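Metallo-beta-lactamase (Serratia marcescens, PDB 6K4T) probably hydrolyses the amide bond of beta-lactam antibiotics with a pair of zinc ions, as a class B3 metallo-beta-lactamase. Local coordinates at residues A[36-41]-A[67-72]. Sequence-based numbering, arbitrary orientation.
With ZN (zinc ion), chain B; JKE (2-sulfanylbenzoic acid), chain D.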
loop_
_atom_site.group_PDB
_atom_site.type_symbol
_atom_site.label_atom_id
_atom_site.label_comp_id
_atom_site.label_asym_id
_atom_site.label_seq_id
_atom_site.Cartn_x
_atom_site.Cartn_y
_atom_site.Cartn_z
ATOM N N GLY A 36 -9.585 16.742 8.110
ATOM C CA GLY A 36 -8.246 16.181 8.011
ATOM C C GLY A 36 -8.195 14.920 7.166
ATOM O O GLY A 36 -9.230 14.324 6.791
ATOM N N HIS A 37 -6.960 14.515 6.846
ATOM C CA HIS A 37 -6.721 13.526 5.804
ATOM C C HIS A 37 -5.881 12.366 6.313
ATOM O O HIS A 37 -5.158 12.470 7.275
ATOM C CB HIS A 37 -6.042 14.156 4.591
ATOM C CG HIS A 37 -6.513 15.535 4.292
ATOM N ND1 HIS A 37 -7.839 15.822 3.992
ATOM C CD2 HIS A 37 -5.833 16.698 4.204
ATOM C CE1 HIS A 37 -7.929 17.117 3.753
ATOM N NE2 HIS A 37 -6.721 17.669 3.896
ATOM N N ILE A 38 -5.998 11.252 5.596
ATOM C CA ILE A 38 -5.170 10.068 5.776
ATOM C C ILE A 38 -4.372 9.830 4.492
ATOM O O ILE A 38 -4.943 9.865 3.415
ATOM C CB ILE A 38 -6.048 8.862 6.131
ATOM C CG1 ILE A 38 -6.772 9.119 7.457
ATOM C CG2 ILE A 38 -5.226 7.582 6.165
ATOM C CD1 ILE A 38 -7.755 8.030 7.837
ATOM N N LEU A 39 -3.060 9.636 4.618
ATOM C CA LEU A 39 -2.177 9.282 3.502
ATOM C C LEU A 39 -1.808 7.802 3.615
ATOM O O LEU A 39 -1.422 7.353 4.705
ATOM C CB LEU A 39 -0.922 10.160 3.569
ATOM C CG LEU A 39 0.154 9.819 2.541
ATOM C CD1 LEU A 39 -0.335 10.062 1.118
ATOM C CD2 LEU A 39 1.409 10.629 2.823
ATOM N N VAL A 40 -1.945 7.060 2.516
ATOM C CA VAL A 40 -1.497 5.710 2.448
ATOM C C VAL A 40 -0.218 5.663 1.629
ATOM O O VAL A 40 -0.236 5.971 0.452
ATOM C CB VAL A 40 -2.569 4.769 1.865
ATOM C CG1 VAL A 40 -2.117 3.324 1.959
ATOM C CG2 VAL A 40 -3.901 4.978 2.551
ATOM N N ASP A 41 0.864 5.283 2.321
ATOM C CA ASP A 41 2.231 5.056 1.834
ATOM C C ASP A 41 2.933 6.391 1.532
ATOM O O ASP A 41 2.313 7.444 1.447
ATOM C CB ASP A 41 2.301 4.054 0.685
ATOM C CG ASP A 41 2.326 2.613 1.187
ATOM O OD1 ASP A 41 2.582 2.407 2.415
ATOM O OD2 ASP A 41 2.095 1.704 0.370
ATOM N N TYR A 67 -2.777 10.981 9.748
ATOM C CA TYR A 67 -2.242 9.612 9.779
ATOM C C TYR A 67 -1.573 9.289 8.446
ATOM O O TYR A 67 -2.044 9.702 7.400
ATOM C CB TYR A 67 -3.335 8.565 9.998
ATOM C CG TYR A 67 -3.930 8.570 11.382
ATOM C CD1 TYR A 67 -3.197 8.134 12.470
ATOM C CD2 TYR A 67 -5.197 9.081 11.614
ATOM C CE1 TYR A 67 -3.717 8.152 13.750
ATOM C CE2 TYR A 67 -5.736 9.122 12.893
ATOM C CZ TYR A 67 -4.990 8.650 13.960
ATOM O OH TYR A 67 -5.471 8.664 15.236
ATOM N N ILE A 68 -0.448 8.574 8.511
ATOM C CA ILE A 68 0.196 7.919 7.371
ATOM C C ILE A 68 0.137 6.416 7.625
ATOM O O ILE A 68 0.681 5.947 8.607
ATOM C CB ILE A 68 1.641 8.390 7.154
ATOM C CG1 ILE A 68 1.713 9.903 6.969
ATOM C CG2 ILE A 68 2.266 7.657 5.981
ATOM C CD1 ILE A 68 3.117 10.488 7.085
ATOM N N LEU A 69 -0.537 5.696 6.725
ATOM C CA LEU A 69 -0.709 4.260 6.811
ATOM C C LEU A 69 0.327 3.584 5.922
ATOM O O LEU A 69 0.473 3.951 4.765
ATOM C CB LEU A 69 -2.117 3.871 6.357
ATOM C CG LEU A 69 -3.262 4.676 6.968
ATOM C CD1 LEU A 69 -4.599 4.096 6.559
ATOM C CD2 LEU A 69 -3.161 4.763 8.494
ATOM N N SER A 70 0.992 2.556 6.447
ATOM C CA SER A 70 2.020 1.836 5.715
ATOM C C SER A 70 1.492 0.461 5.302
ATOM O O SER A 70 0.986 -0.297 6.148
ATOM C CB SER A 70 3.253 1.693 6.570
ATOM O OG SER A 70 4.207 0.828 5.955
ATOM N N THR A 71 1.631 0.138 4.022
ATOM C CA THR A 71 1.413 -1.242 3.556
ATOM C C THR A 71 2.544 -2.154 4.051
ATOM O O THR A 71 2.302 -3.030 4.865
ATOM C CB THR A 71 1.291 -1.323 2.028
ATOM O OG1 THR A 71 2.435 -0.691 1.439
ATOM C CG2 THR A 71 -0.004 -0.722 1.520
ATOM N N HIS A 72 3.767 -1.937 3.552
ATOM C CA HIS A 72 4.884 -2.651 4.088
ATOM C C HIS A 72 6.170 -1.843 3.997
ATOM O O HIS A 72 6.274 -0.868 3.256
ATOM C CB HIS A 72 5.037 -4.019 3.422
ATOM C CG HIS A 72 5.564 -4.013 2.019
ATOM N ND1 HIS A 72 4.748 -3.969 0.911
ATOM C CD2 HIS A 72 6.840 -4.085 1.550
ATOM C CE1 HIS A 72 5.497 -3.988 -0.189
ATOM N NE2 HIS A 72 6.793 -4.071 0.178
HETATM ZN ZN ZN B . 8.257 -4.977 -0.928
HETATM S SD JKE D . 9.040 -4.222 -2.887
HETATM C CG JKE D . 6.520 -5.854 -4.238
HETATM C CZ JKE D . 7.921 -6.168 -4.583
HETATM C CD1 JKE D . 10.383 -5.942 -4.436
HETATM O OD1 JKE D . 5.653 -6.630 -4.641
HETATM C CD2 JKE D . 9.395 -7.550 -5.927
HETATM O OD2 JKE D . 6.191 -4.807 -3.533
HETATM C CE1 JKE D . 9.112 -5.528 -4.022
HETATM C CE2 JKE D . 8.123 -7.165 -5.545
HETATM C CG1 JKE D . 10.526 -6.956 -5.383
HETATM O O HOH W 1 4.970 1.622 3.458
#
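Leu39 and Ile68 pair as parallel neighbours, CA to CA 4.7 Å, where strand 37-40 runs beside the end of strand 65-69, residues 37-40 and 67-69 inclined at 25°, the two strands of a beta-alpha-beta unit joined through helix 47-57 in the alpha-beta/beta-alpha fold of metallo-beta-lactamases. Leu39 reaches both ways along its partner: its N donates to Tyr67 O, and its O accepts from Leu69 N at 2.8 Å. Asp41 N then bonds to Leu69 O, carrying the pattern one residue past the first strand.

Ile38, Val40 and Leu69 share the sheet face that meets the tryptophans of strand 155-163. Ile38 CG2 lies against Leu69 CG and CD1, 3.6 Å from each, while Val40 CG2 touches CD1 more loosely. On the other face, Leu39 CD2 approaches Ile68 CG1 at 4.2 Å, and helix 81-88 packs over Ile68.

Beyond the strands the Asp41 side chain takes over, crossing that of Thr71 at about a right angle. Asp41 OD2 receives Thr71 OG1 through its syn lone pair at 2.6 Å; OD1 receives Thr71 N, also from the syn side but 23° out of the carboxylate plane. A chi1 of 53° turns Thr71 OG1 back beside the residue's own N, pointing the hydroxyl to the carboxylate that the N-H already meets. This double grip holds the loop that leads into His72, whose ND1 bonds to Asp174 and whose NE2 binds zinc with His74, His150 and sulfur SD of the bound 2-sulfanylbenzoic acid. A water completes the link, donating to Asp41 OD1 and to His72 O while accepting from Ser70 OG at 2.7 Å.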